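Local coordinates for 3-oxoacyl-[acyl-carrier-protein] synthase, mitochondrial (PDB 2IX4) that catalyses the condensation steps of mitochondrial fatty acid synthesis, adding two carbons from malonyl-ACP to a growing acyl chain, at residues M10-G15 / E19-R24; V65-N70 / F74-W79; A103-T108 / K264-K269; A329-A334 / M413-G418; T337-H342 / G346-S351. One frame throughout, in Å; residues are numbered along the deposited sequence. Where two conformers were deposited one is given.

Contact 1. Residues M10-G15 / E19-R24; sequences MVTPLG and ETTWRR
Thr12 and Thr21 point their side chains at each other tip to tip, and their hydroxyls share a hydrogen bond, OG1 of Thr12 to OG1 of Thr21 at 2.7 Å; either could be the donor. The Thr12 hydroxyl sits between its own backbone N and carbonyl carbon (chi1 70°), from where it also accepts from Leu14 N at 3.1 Å, an ST turn laid over the type I beta turn Thr12-Gly15. Thr21 OG1 is hydrogen-bonded to Gly17 O as well, so the hydroxyl is shared between the helix's own first turn and Thr12. CG2 of Thr21 meets SD of Met10, again tip to tip, at 3.8 Å. Leu14 lays CB and CD1 along the backbone of Thr21, CD1 being 3.8 Å from Thr21 O. Arg24, bent at chi3 (52°), turns one guanidinium face over Leu14, with CA of Leu14 4.0 Å above the plane. A water links Arg24 NH1 to Pro13 O, while the stronger partner of Arg24 is Glu29, in a salt bridge through NE. The contact joins strand 3-12 to helix 18-26 through a turn leading into strand 15-16, and Phe371 of helix 364-378 touches both Met10 and Thr21.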
# COMPACT_ATOMS: atom_id res chain seq x y z
N MET A 10 -14.81 -5.71 -13.57
CA MET A 10 -13.72 -4.93 -14.16
C MET A 10 -14.20 -3.77 -15.03
O MET A 10 -15.31 -3.79 -15.57
CB MET A 10 -12.76 -5.83 -14.94
CG MET A 10 -13.31 -6.38 -16.27
SD MET A 10 -12.58 -7.94 -16.81
CE MET A 10 -10.84 -7.65 -16.52
N VAL A 11 -13.33 -2.77 -15.14
CA VAL A 11 -13.49 -1.68 -16.09
C VAL A 11 -12.12 -1.43 -16.71
O VAL A 11 -11.15 -1.12 -16.01
CB VAL A 11 -14.13 -0.40 -15.44
CG1 VAL A 11 -13.41 0.02 -14.16
CG2 VAL A 11 -14.20 0.76 -16.43
N THR A 12 -12.02 -1.63 -18.03
CA THR A 12 -10.73 -1.64 -18.73
C THR A 12 -10.80 -0.81 -20.01
O THR A 12 -11.89 -0.37 -20.40
CB THR A 12 -10.29 -3.09 -19.09
OG1 THR A 12 -11.15 -3.61 -20.12
CG2 THR A 12 -10.32 -4.01 -17.87
N PRO A 13 -9.65 -0.60 -20.68
CA PRO A 13 -9.65 0.02 -22.01
C PRO A 13 -10.38 -0.79 -23.10
O PRO A 13 -10.58 -0.28 -24.21
CB PRO A 13 -8.16 0.14 -22.35
CG PRO A 13 -7.48 0.13 -21.01
CD PRO A 13 -8.27 -0.86 -20.23
N LEU A 14 -10.78 -2.02 -22.78
CA LEU A 14 -11.60 -2.83 -23.68
C LEU A 14 -13.08 -2.78 -23.29
O LEU A 14 -13.90 -3.51 -23.85
CB LEU A 14 -11.12 -4.29 -23.70
CG LEU A 14 -9.67 -4.57 -24.13
CD1 LEU A 14 -9.35 -6.04 -23.96
CD2 LEU A 14 -9.41 -4.11 -25.56
N GLY A 15 -13.41 -1.91 -22.33
CA GLY A 15 -14.80 -1.68 -21.95
C GLY A 15 -15.08 -1.81 -20.47
O GLY A 15 -14.27 -2.32 -19.70
N GLU A 19 -18.02 -9.05 -19.32
CA GLU A 19 -18.51 -9.54 -20.61
C GLU A 19 -17.86 -8.80 -21.78
O GLU A 19 -17.27 -9.44 -22.66
CB GLU A 19 -20.04 -9.41 -20.68
CG GLU A 19 -20.71 -10.23 -21.79
CD GLU A 19 -20.79 -9.50 -23.13
OE1 GLU A 19 -21.03 -8.27 -23.15
OE2 GLU A 19 -20.62 -10.17 -24.18
N THR A 20 -17.94 -7.48 -21.77
CA THR A 20 -17.40 -6.65 -22.85
C THR A 20 -15.88 -6.76 -22.98
O THR A 20 -15.36 -6.91 -24.09
CB THR A 20 -17.84 -5.17 -22.70
OG1 THR A 20 -19.27 -5.09 -22.73
CG2 THR A 20 -17.28 -4.30 -23.83
N THR A 21 -15.17 -6.70 -21.86
CA THR A 21 -13.71 -6.80 -21.84
C THR A 21 -13.22 -8.14 -22.40
O THR A 21 -12.40 -8.17 -23.32
CB THR A 21 -13.14 -6.56 -20.42
OG1 THR A 21 -13.38 -5.20 -20.03
CG2 THR A 21 -11.63 -6.83 -20.37
N TRP A 22 -13.75 -9.23 -21.85
CA TRP A 22 -13.39 -10.59 -22.27
C TRP A 22 -13.71 -10.89 -23.74
O TRP A 22 -12.90 -11.50 -24.44
CB TRP A 22 -14.06 -11.63 -21.36
CG TRP A 22 -13.67 -13.05 -21.66
CD1 TRP A 22 -14.46 -14.02 -22.22
CD2 TRP A 22 -12.40 -13.67 -21.42
NE1 TRP A 22 -13.76 -15.19 -22.33
CE2 TRP A 22 -12.49 -15.01 -21.85
CE3 TRP A 22 -11.19 -13.21 -20.87
CZ2 TRP A 22 -11.42 -15.90 -21.76
CZ3 TRP A 22 -10.12 -14.10 -20.78
CH2 TRP A 22 -10.24 -15.43 -21.22
N ARG A 23 -14.88 -10.45 -24.21
CA ARG A 23 -15.29 -10.66 -25.60
C ARG A 23 -14.32 -9.98 -26.56
O ARG A 23 -13.84 -10.60 -27.51
CB ARG A 23 -16.71 -10.14 -25.85
CG ARG A 23 -17.46 -10.90 -26.93
CD ARG A 23 -18.09 -10.00 -27.99
NE ARG A 23 -18.68 -8.77 -27.46
CZ ARG A 23 -18.34 -7.54 -27.83
NH1 ARG A 23 -17.40 -7.35 -28.75
NH2 ARG A 23 -18.94 -6.49 -27.28
N ARG A 24 -14.02 -8.71 -26.30
CA ARG A 24 -13.12 -7.93 -27.14
C ARG A 24 -11.67 -8.42 -27.06
O ARG A 24 -10.95 -8.38 -28.06
CB ARG A 24 -13.23 -6.44 -26.79
CG ARG A 24 -14.55 -5.81 -27.24
CD ARG A 24 -14.61 -4.31 -26.97
NE ARG A 24 -13.45 -3.59 -27.49
CZ ARG A 24 -13.22 -2.29 -27.33
NH1 ARG A 24 -14.09 -1.53 -26.66
NH2 ARG A 24 -12.13 -1.74 -27.84
O HOH W 1 -12.39 0.69 -26.08

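Contact 2. Residues V65-N70 / F74-W79; sequences VPYGSN and FDEALW
The ring of Tyr67 carries Phe74 on one face, and Glu76 and Val65 O at its edge. With CG anti to the backbone N (chi1 172°), Phe74 lies alongside Tyr67 and approaches edge first in a T-shaped pair, centroids 5.0 Å apart and planes at 73°, its CD2 over the centre of the Tyr67 ring. OE1 of Glu76 lies near the ring plane, 3.4 Å from CD1 of Tyr67, consistent with the ring hydrogens' partial positive charge. CB of Phe74 meets Val65 CG1 at 3.5 Å. A single beta bridge pairs Tyr67 with Phe74: Phe74 N donates to Pro66 O at 2.7 Å, almost straight (179°), and Gly68 N returns a bond to Phe74 O at 3.0 Å from above the carbonyl plane. Asp75 N-caps the helix through OD1 to Ala77 N. The bridge closes the loop between strand 61-63 and helix 76-79, and its aromatic side leans on helix 87-102, where Tyr91 bonds the Tyr67 hydroxyl and meets Phe74 edge-to-face; Val65 and Phe74 touch Val11 of strand 3-12.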
# COMPACT_ATOMS: atom_id res chain seq x y z
N VAL A 65 -10.06 3.88 -20.57
CA VAL A 65 -11.41 3.41 -20.26
C VAL A 65 -12.41 4.24 -21.06
O VAL A 65 -12.35 5.47 -21.03
CB VAL A 65 -11.71 3.53 -18.74
CG1 VAL A 65 -13.20 3.39 -18.47
CG2 VAL A 65 -10.90 2.51 -17.95
N PRO A 66 -13.33 3.58 -21.80
CA PRO A 66 -14.38 4.32 -22.50
C PRO A 66 -15.46 4.84 -21.54
O PRO A 66 -16.07 4.06 -20.81
CB PRO A 66 -14.96 3.28 -23.47
CG PRO A 66 -14.70 1.98 -22.82
CD PRO A 66 -13.42 2.13 -22.04
N TYR A 67 -15.67 6.16 -21.57
CA TYR A 67 -16.68 6.81 -20.74
C TYR A 67 -17.98 6.96 -21.52
O TYR A 67 -17.96 7.05 -22.74
CB TYR A 67 -16.20 8.20 -20.31
CG TYR A 67 -15.22 8.24 -19.15
CD1 TYR A 67 -15.42 9.09 -18.07
CD2 TYR A 67 -14.08 7.43 -19.15
CE1 TYR A 67 -14.52 9.14 -17.01
CE2 TYR A 67 -13.18 7.47 -18.09
CZ TYR A 67 -13.40 8.33 -17.03
OH TYR A 67 -12.51 8.37 -15.98
N GLY A 68 -19.10 6.98 -20.81
CA GLY A 68 -20.40 7.17 -21.46
C GLY A 68 -21.53 6.49 -20.73
O GLY A 68 -21.31 5.70 -19.81
N SER A 69 -22.76 6.79 -21.15
CA SER A 69 -23.96 6.27 -20.51
C SER A 69 -24.56 5.06 -21.24
O SER A 69 -25.67 4.61 -20.91
CB SER A 69 -25.00 7.38 -20.36
OG SER A 69 -25.15 8.09 -21.57
N ASN A 70 -23.82 4.55 -22.22
CA ASN A 70 -24.26 3.40 -23.02
C ASN A 70 -23.63 2.09 -22.52
O ASN A 70 -22.68 2.13 -21.73
CB ASN A 70 -23.93 3.63 -24.50
CG ASN A 70 -24.58 4.89 -25.06
OD1 ASN A 70 -25.80 5.03 -25.04
ND2 ASN A 70 -23.76 5.80 -25.56
N PHE A 74 -18.06 3.39 -19.12
CA PHE A 74 -17.98 3.82 -17.73
C PHE A 74 -18.66 5.18 -17.55
O PHE A 74 -18.20 6.18 -18.10
CB PHE A 74 -16.51 3.89 -17.29
CG PHE A 74 -16.30 4.51 -15.94
CD1 PHE A 74 -16.51 3.76 -14.78
CD2 PHE A 74 -15.89 5.83 -15.82
CE1 PHE A 74 -16.31 4.32 -13.52
CE2 PHE A 74 -15.69 6.41 -14.57
CZ PHE A 74 -15.89 5.65 -13.41
N ASP A 75 -19.75 5.20 -16.78
CA ASP A 75 -20.52 6.43 -16.56
C ASP A 75 -20.01 7.22 -15.36
O ASP A 75 -20.30 6.88 -14.21
CB ASP A 75 -22.01 6.11 -16.41
CG ASP A 75 -22.89 7.34 -16.43
OD1 ASP A 75 -22.39 8.46 -16.67
OD2 ASP A 75 -24.12 7.19 -16.22
N GLU A 76 -19.28 8.30 -15.63
CA GLU A 76 -18.73 9.17 -14.58
C GLU A 76 -19.81 9.83 -13.71
O GLU A 76 -19.56 10.16 -12.55
CB GLU A 76 -17.77 10.22 -15.17
CG GLU A 76 -18.44 11.41 -15.89
CD GLU A 76 -19.05 11.06 -17.25
OE1 GLU A 76 -18.73 9.99 -17.81
OE2 GLU A 76 -19.86 11.87 -17.77
N ALA A 77 -21.01 9.99 -14.26
CA ALA A 77 -22.14 10.56 -13.54
C ALA A 77 -22.67 9.62 -12.45
O ALA A 77 -23.39 10.05 -11.54
CB ALA A 77 -23.26 10.92 -14.51
N LEU A 78 -22.32 8.34 -12.56
CA LEU A 78 -22.77 7.32 -11.62
C LEU A 78 -21.70 6.96 -10.59
O LEU A 78 -22.02 6.67 -9.44
CB LEU A 78 -23.21 6.07 -12.39
CG LEU A 78 -23.95 4.94 -11.66
CD1 LEU A 78 -25.31 5.41 -11.14
CD2 LEU A 78 -24.11 3.75 -12.59
N TRP A 79 -20.44 7.00 -11.01
CA TRP A 79 -19.34 6.49 -10.19
C TRP A 79 -18.39 7.57 -9.68
O TRP A 79 -17.64 7.33 -8.72
CB TRP A 79 -18.55 5.42 -10.97
CG TRP A 79 -19.40 4.29 -11.46
CD1 TRP A 79 -19.71 4.01 -12.77
CD2 TRP A 79 -20.07 3.30 -10.67
NE1 TRP A 79 -20.52 2.90 -12.83
CE2 TRP A 79 -20.76 2.45 -11.56
CE3 TRP A 79 -20.15 3.05 -9.29
CZ2 TRP A 79 -21.52 1.36 -11.12
CZ3 TRP A 79 -20.91 1.97 -8.85
CH2 TRP A 79 -21.59 1.14 -9.77

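Contact 3. Residues A103-T108 / K264-K269; sequences AEWLPT and KRRGAK
Arg266 NH1 and NH2 grip one acceptor, the carbonyl oxygen of Ala103, and this end-on fork is the tight part of the contact. NH2 lies 2.9 Å and NH1 3.1 Å from Ala103 O, which sits within 3° of the guanidinium plane. That plane is sandwiched: CE3 of Trp105 stands 3.6 Å above its centre on one face, and CB of Ala268 3.6 Å from it on the opposite face. Ring and guanidinium are inclined at 53°, not stacked in parallel. The extended Arg266 chain brings CD to 3.7 Å from CZ3 of Trp105. Toward solvent the contact is loose: OE1 of the exposed Glu104 is 5.8 Å from NH1 of Arg266, and Lys269 turns to Asp102 in a salt bridge. Ala103 O, at the Schellman end of helix 87-102, is past the regular i+4 pattern and is taken up by the arginine instead. A cationic fork there would be expected to offset the partial negative charge at the helix's C-terminal end, while Glu258, salt-bridged to NH2, probably balances the arginine.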
# COMPACT_ATOMS: atom_id res chain seq x y z
N ALA A 103 -21.40 -12.16 -7.64
CA ALA A 103 -21.31 -13.08 -6.51
C ALA A 103 -22.62 -13.18 -5.72
O ALA A 103 -22.75 -14.04 -4.84
CB ALA A 103 -20.17 -12.68 -5.58
N GLU A 104 -23.58 -12.31 -6.04
CA GLU A 104 -24.83 -12.18 -5.29
C GLU A 104 -24.55 -11.98 -3.80
O GLU A 104 -25.20 -12.56 -2.94
CB GLU A 104 -25.76 -13.38 -5.55
CG GLU A 104 -26.12 -13.56 -7.02
CD GLU A 104 -27.26 -14.53 -7.26
OE1 GLU A 104 -27.67 -15.25 -6.32
OE2 GLU A 104 -27.76 -14.58 -8.41
N TRP A 105 -23.55 -11.14 -3.52
CA TRP A 105 -23.15 -10.84 -2.15
C TRP A 105 -23.39 -9.38 -1.80
O TRP A 105 -22.49 -8.54 -1.91
CB TRP A 105 -21.68 -11.23 -1.91
CG TRP A 105 -21.31 -11.20 -0.45
CD1 TRP A 105 -20.45 -10.33 0.17
CD2 TRP A 105 -21.81 -12.06 0.59
NE1 TRP A 105 -20.38 -10.61 1.51
CE2 TRP A 105 -21.20 -11.66 1.80
CE3 TRP A 105 -22.72 -13.14 0.60
CZ2 TRP A 105 -21.46 -12.30 3.01
CZ3 TRP A 105 -22.98 -13.77 1.82
CH2 TRP A 105 -22.35 -13.35 3.00
N LEU A 106 -24.61 -9.09 -1.37
CA LEU A 106 -24.96 -7.77 -0.86
C LEU A 106 -25.67 -7.97 0.48
O LEU A 106 -26.87 -7.73 0.59
CB LEU A 106 -25.86 -7.03 -1.87
CG LEU A 106 -25.27 -6.76 -3.26
CD1 LEU A 106 -26.37 -6.48 -4.29
CD2 LEU A 106 -24.25 -5.63 -3.23
N PRO A 107 -24.92 -8.42 1.51
CA PRO A 107 -25.56 -8.80 2.77
C PRO A 107 -26.22 -7.62 3.48
O PRO A 107 -25.72 -6.49 3.43
CB PRO A 107 -24.40 -9.35 3.60
CG PRO A 107 -23.19 -8.72 3.04
CD PRO A 107 -23.45 -8.58 1.57
N THR A 108 -27.34 -7.89 4.13
CA THR A 108 -28.03 -6.89 4.94
C THR A 108 -27.76 -7.12 6.42
O THR A 108 -27.87 -6.19 7.23
CB THR A 108 -29.55 -6.94 4.69
OG1 THR A 108 -30.03 -8.27 4.92
CG2 THR A 108 -29.88 -6.53 3.26
N LYS A 264 -20.21 -22.73 -0.60
CA LYS A 264 -21.05 -23.91 -0.86
C LYS A 264 -22.37 -23.86 -0.09
O LYS A 264 -23.41 -24.25 -0.62
CB LYS A 264 -20.30 -25.20 -0.53
CG LYS A 264 -19.27 -25.62 -1.57
CD LYS A 264 -18.77 -27.04 -1.34
CE LYS A 264 -17.86 -27.13 -0.12
NZ LYS A 264 -17.48 -28.54 0.19
N ARG A 265 -22.31 -23.37 1.14
CA ARG A 265 -23.49 -23.24 2.01
C ARG A 265 -24.60 -22.39 1.39
O ARG A 265 -25.77 -22.76 1.45
CB ARG A 265 -23.09 -22.66 3.36
CG ARG A 265 -22.75 -23.70 4.41
CD ARG A 265 -23.91 -23.93 5.37
NE ARG A 265 -23.96 -22.92 6.42
CZ ARG A 265 -24.92 -22.84 7.35
NH1 ARG A 265 -25.91 -23.72 7.37
NH2 ARG A 265 -24.88 -21.89 8.27
N ARG A 266 -24.22 -21.25 0.81
CA ARG A 266 -25.19 -20.32 0.23
C ARG A 266 -25.51 -20.59 -1.24
O ARG A 266 -26.29 -19.86 -1.86
CB ARG A 266 -24.73 -18.87 0.43
CG ARG A 266 -23.46 -18.48 -0.31
CD ARG A 266 -23.04 -17.08 0.07
NE ARG A 266 -22.04 -16.53 -0.84
CZ ARG A 266 -22.32 -15.81 -1.92
NH1 ARG A 266 -23.59 -15.55 -2.25
NH2 ARG A 266 -21.34 -15.35 -2.68
N GLY A 267 -24.91 -21.65 -1.79
CA GLY A 267 -25.17 -22.07 -3.17
C GLY A 267 -24.62 -21.11 -4.22
O GLY A 267 -25.23 -20.91 -5.26
N ALA A 268 -23.45 -20.54 -3.93
CA ALA A 268 -22.82 -19.60 -4.85
C ALA A 268 -22.10 -20.35 -5.96
O ALA A 268 -21.55 -21.43 -5.74
CB ALA A 268 -21.85 -18.70 -4.10
N LYS A 269 -22.10 -19.78 -7.16
CA LYS A 269 -21.34 -20.36 -8.25
C LYS A 269 -19.87 -20.02 -8.07
O LYS A 269 -19.53 -18.91 -7.66
CB LYS A 269 -21.89 -19.95 -9.63
CG LYS A 269 -21.94 -18.46 -9.93
CD LYS A 269 -20.80 -18.02 -10.84
CE LYS A 269 -21.23 -16.88 -11.76
NZ LYS A 269 -21.80 -15.72 -11.03

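Contact 4. Residues A329-A334 / M413-G418; sequences AVEARA and MSNSFG. With K (potassium ion), chain D.
Glu331 reaches the strand because its side chain is fully stretched, CG anti to the backbone N (chi1 -171°) and CD continuing straight on. Asn415 meets it with CG beside the backbone N, which swings the amide toward the helix. ND2 of Asn415 donates to OE2 of Glu331 at 3.1 Å, 162° at the hydrogen; OE2 lies close to the amide plane of Asn415 and receives the bond on its anti lone pair. OD1 of Asn415 is hydrogen-bonded to Ser425 OG, which also helps fix which way round the amide sits. Phe417 points the edge of its ring at the carboxylate, CE2 3.6 Å from CD of Glu331, with the two planes at 69°. The carboxylate is buried yet well supplied with donors, OE2 also taking His320 N and OE1 taking Ala321 N. With an alanine here, the Asn415 amide and those two backbone N-H groups would probably be left without their mate. Potassium lies alongside the strand, bound by Asn415 O (2.6 Å) and Ser414 OG (3.0 Å), with Asn318, Ala319 and Glu368 also contributing. Asn415 thus serves two sites, linking the potassium through its carbonyl to the buried carboxylate that holds the N-H of His320, a predicted active-site residue.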
# COMPACT_ATOMS: atom_id res chain seq x y z
N ALA A 329 12.15 -10.46 -22.09
CA ALA A 329 13.16 -11.50 -22.27
C ALA A 329 13.49 -12.19 -20.95
O ALA A 329 13.63 -13.42 -20.90
CB ALA A 329 14.42 -10.91 -22.89
N VAL A 330 13.63 -11.40 -19.88
CA VAL A 330 13.91 -11.91 -18.54
C VAL A 330 12.80 -12.86 -18.08
O VAL A 330 13.08 -13.96 -17.60
CB VAL A 330 14.13 -10.76 -17.52
CG1 VAL A 330 14.11 -11.29 -16.10
CG2 VAL A 330 15.44 -10.04 -17.80
N GLU A 331 11.54 -12.45 -18.25
CA GLU A 331 10.42 -13.31 -17.87
C GLU A 331 10.38 -14.58 -18.72
O GLU A 331 10.15 -15.67 -18.20
CB GLU A 331 9.09 -12.56 -17.92
CG GLU A 331 7.93 -13.36 -17.33
CD GLU A 331 6.61 -12.63 -17.38
OE1 GLU A 331 6.52 -11.60 -18.08
OE2 GLU A 331 5.66 -13.08 -16.71
N ALA A 332 10.60 -14.43 -20.03
CA ALA A 332 10.65 -15.58 -20.94
C ALA A 332 11.70 -16.59 -20.48
O ALA A 332 11.45 -17.79 -20.45
CB ALA A 332 10.94 -15.12 -22.37
N ARG A 333 12.87 -16.07 -20.11
CA ARG A 333 13.97 -16.87 -19.57
C ARG A 333 13.54 -17.57 -18.28
O ARG A 333 13.83 -18.75 -18.07
CB ARG A 333 15.17 -15.96 -19.30
CG ARG A 333 16.52 -16.64 -19.41
CD ARG A 333 17.64 -15.61 -19.51
NE ARG A 333 17.62 -14.87 -20.78
CZ ARG A 333 17.42 -13.56 -20.90
NH1 ARG A 333 17.23 -12.80 -19.82
NH2 ARG A 333 17.42 -13.00 -22.10
N ALA A 334 12.83 -16.84 -17.42
CA ALA A 334 12.33 -17.36 -16.15
C ALA A 334 11.26 -18.45 -16.34
O ALA A 334 11.24 -19.44 -15.61
CB ALA A 334 11.78 -16.23 -15.30
N MET A 413 -1.79 -19.53 -14.12
CA MET A 413 -0.88 -18.74 -13.29
C MET A 413 -0.70 -17.34 -13.89
O MET A 413 -0.59 -17.19 -15.10
CB MET A 413 0.47 -19.45 -13.15
CG MET A 413 1.53 -18.68 -12.36
SD MET A 413 3.12 -19.54 -12.28
CE MET A 413 2.81 -20.70 -10.95
N SER A 414 -0.68 -16.33 -13.02
CA SER A 414 -0.54 -14.94 -13.45
C SER A 414 0.60 -14.23 -12.71
O SER A 414 0.58 -14.13 -11.49
CB SER A 414 -1.86 -14.18 -13.26
OG SER A 414 -1.78 -12.87 -13.80
N ASN A 415 1.59 -13.76 -13.47
CA ASN A 415 2.74 -13.05 -12.92
C ASN A 415 2.54 -11.53 -12.92
O ASN A 415 2.00 -10.97 -13.88
CB ASN A 415 3.99 -13.36 -13.74
CG ASN A 415 4.40 -14.82 -13.65
OD1 ASN A 415 3.98 -15.55 -12.75
ND2 ASN A 415 5.25 -15.25 -14.58
N SER A 416 2.97 -10.87 -11.84
CA SER A 416 2.97 -9.41 -11.76
C SER A 416 4.24 -8.92 -11.07
O SER A 416 4.50 -9.29 -9.92
CB SER A 416 1.74 -8.90 -11.01
OG SER A 416 0.55 -9.41 -11.57
N PHE A 417 5.02 -8.11 -11.77
CA PHE A 417 6.28 -7.57 -11.24
C PHE A 417 6.24 -6.04 -11.18
O PHE A 417 5.66 -5.40 -12.06
CB PHE A 417 7.47 -8.04 -12.09
CG PHE A 417 7.41 -9.49 -12.52
CD1 PHE A 417 7.16 -10.51 -11.60
CD2 PHE A 417 7.62 -9.83 -13.85
CE1 PHE A 417 7.11 -11.84 -12.00
CE2 PHE A 417 7.58 -11.16 -14.26
CZ PHE A 417 7.32 -12.17 -13.33
N GLY A 418 6.85 -5.46 -10.16
CA GLY A 418 6.83 -4.01 -9.98
C GLY A 418 8.18 -3.38 -9.69
O GLY A 418 9.16 -4.08 -9.41
K K D . 0.03 -11.32 -15.57

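Contact 5. Residues T337-H342 / G346-S351; sequences TVFSEH and GTLAFS
The link from the end of helix 325-339, through the short helix 341-344, into strand 349-351 is a tight reversal, and this contact closes it. Leu348 N donates to His342 O at 2.9 Å, 141° at the hydrogen, fastening the incoming chain to the short helix. The His342 ring, carried there by a chi1 of -175° that sets CG anti to the backbone N, lies against Thr347 and Leu348: its CE1 is 3.6 Å from CG2 of Thr347, and its CD2 is 3.6 Å from CB of Leu348. Leu348 divides its branches, CD1 going to the imidazole and CD2 standing over the face of Phe339 in a CH-pi contact, 4.1 Å from the centroid and 26° off the normal. NE2 of His342 is hydrogen-bonded to Ile314 O, which fixes the turn of the ring; a serine in its place would probably leave that carbonyl without its mate and open a gap beside Thr347 and Leu348. Phe339 and Leu348 both pack on Val317, so the reversal is seated against strand 316-318, the parallel neighbour of strand 349-351.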
# COMPACT_ATOMS: atom_id res chain seq x y z
N THR A 337 13.02 -21.54 -17.22
CA THR A 337 13.68 -22.13 -16.05
C THR A 337 12.69 -22.90 -15.17
O THR A 337 13.01 -23.98 -14.67
CB THR A 337 14.44 -21.06 -15.23
OG1 THR A 337 15.43 -20.43 -16.06
CG2 THR A 337 15.13 -21.67 -14.01
N VAL A 338 11.50 -22.35 -14.99
CA VAL A 338 10.49 -22.95 -14.12
C VAL A 338 9.84 -24.18 -14.76
O VAL A 338 9.62 -25.19 -14.09
CB VAL A 338 9.42 -21.92 -13.70
CG1 VAL A 338 8.25 -22.58 -12.98
CG2 VAL A 338 10.04 -20.84 -12.81
N PHE A 339 9.54 -24.09 -16.05
CA PHE A 339 8.77 -25.12 -16.73
C PHE A 339 9.61 -26.05 -17.62
O PHE A 339 9.14 -27.12 -18.02
CB PHE A 339 7.60 -24.49 -17.50
CG PHE A 339 6.62 -23.77 -16.61
CD1 PHE A 339 6.67 -22.39 -16.46
CD2 PHE A 339 5.64 -24.49 -15.92
CE1 PHE A 339 5.77 -21.73 -15.63
CE2 PHE A 339 4.73 -23.83 -15.09
CZ PHE A 339 4.80 -22.45 -14.95
N SER A 340 10.85 -25.65 -17.89
CA SER A 340 11.79 -26.40 -18.73
C SER A 340 11.12 -27.17 -19.88
O SER A 340 10.60 -26.56 -20.81
CB SER A 340 12.70 -27.30 -17.88
OG SER A 340 11.95 -28.19 -17.08
N GLU A 341 11.13 -28.50 -19.79
CA GLU A 341 10.62 -29.37 -20.86
C GLU A 341 9.14 -29.10 -21.19
O GLU A 341 8.74 -29.17 -22.35
CB GLU A 341 10.82 -30.85 -20.51
CG GLU A 341 12.11 -31.17 -19.73
CD GLU A 341 13.37 -30.99 -20.55
OE1 GLU A 341 14.05 -29.95 -20.38
OE2 GLU A 341 13.69 -31.88 -21.37
N HIS A 342 8.35 -28.78 -20.16
CA HIS A 342 6.93 -28.46 -20.31
C HIS A 342 6.72 -27.21 -21.18
O HIS A 342 5.71 -27.10 -21.87
CB HIS A 342 6.28 -28.28 -18.94
CG HIS A 342 4.80 -28.07 -18.99
ND1 HIS A 342 3.92 -29.04 -19.41
CD2 HIS A 342 4.04 -27.00 -18.65
CE1 HIS A 342 2.68 -28.57 -19.34
NE2 HIS A 342 2.73 -27.34 -18.88
N GLY A 346 6.53 -26.95 -26.19
CA GLY A 346 5.37 -26.25 -26.73
C GLY A 346 4.06 -26.64 -26.06
O GLY A 346 2.99 -26.19 -26.47
N THR A 347 4.15 -27.47 -25.02
CA THR A 347 2.98 -27.92 -24.26
C THR A 347 2.36 -26.78 -23.46
O THR A 347 1.13 -26.64 -23.43
CB THR A 347 3.32 -29.10 -23.32
OG1 THR A 347 3.99 -30.13 -24.07
CG2 THR A 347 2.06 -29.68 -22.69
N LEU A 348 3.20 -25.97 -22.81
CA LEU A 348 2.72 -24.84 -22.02
C LEU A 348 2.20 -23.72 -22.90
O LEU A 348 2.89 -23.25 -23.81
CB LEU A 348 3.83 -24.31 -21.09
CG LEU A 348 3.53 -23.05 -20.26
CD1 LEU A 348 2.56 -23.33 -19.11
CD2 LEU A 348 4.82 -22.44 -19.73
N ALA A 349 0.97 -23.29 -22.62
CA ALA A 349 0.38 -22.12 -23.27
C ALA A 349 0.68 -20.89 -22.43
O ALA A 349 0.46 -20.89 -21.22
CB ALA A 349 -1.12 -22.29 -23.44
N PHE A 350 1.21 -19.85 -23.07
CA PHE A 350 1.43 -18.59 -22.38
C PHE A 350 1.26 -17.39 -23.31
O PHE A 350 1.53 -17.47 -24.50
CB PHE A 350 2.79 -18.56 -21.66
CG PHE A 350 3.97 -18.57 -22.58
CD1 PHE A 350 4.63 -17.38 -22.90
CD2 PHE A 350 4.45 -19.76 -23.11
CE1 PHE A 350 5.73 -17.39 -23.75
CE2 PHE A 350 5.55 -19.78 -23.96
CZ PHE A 350 6.19 -18.59 -24.28
N SER A 351 0.79 -16.29 -22.73
CA SER A 351 0.59 -15.05 -23.47
C SER A 351 0.65 -13.86 -22.52
O SER A 351 0.52 -14.02 -21.31
CB SER A 351 -0.76 -15.06 -24.19
OG SER A 351 -1.83 -15.15 -23.26

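How the contacts relate
Contacts 1 and 4 are buried; contacts 2, 3 and 5 lie farther out, partly buried. Contacts 1, 4 and 5 all reach the same large mixed sheet. Contacts 1 and 2 touch through packing, Val11 CG2 to Val65 CG1 at 3.5 Å, so the strand of one backs the loop of the other. Contacts 4 and 5 share helix 325-339 and meet where Met413 packs on Phe339. Contact 3 touches none of the others. Contact 4, beside the potassium and acyl sites, buries a carboxylate among several N-H donors; contact 1 pairs two buried hydroxyls that also engage backbone groups. Contacts 2 and 5 join chain reversals by backbone bonds under ring packing, whereas contact 3 clasps a helix end with an arginine.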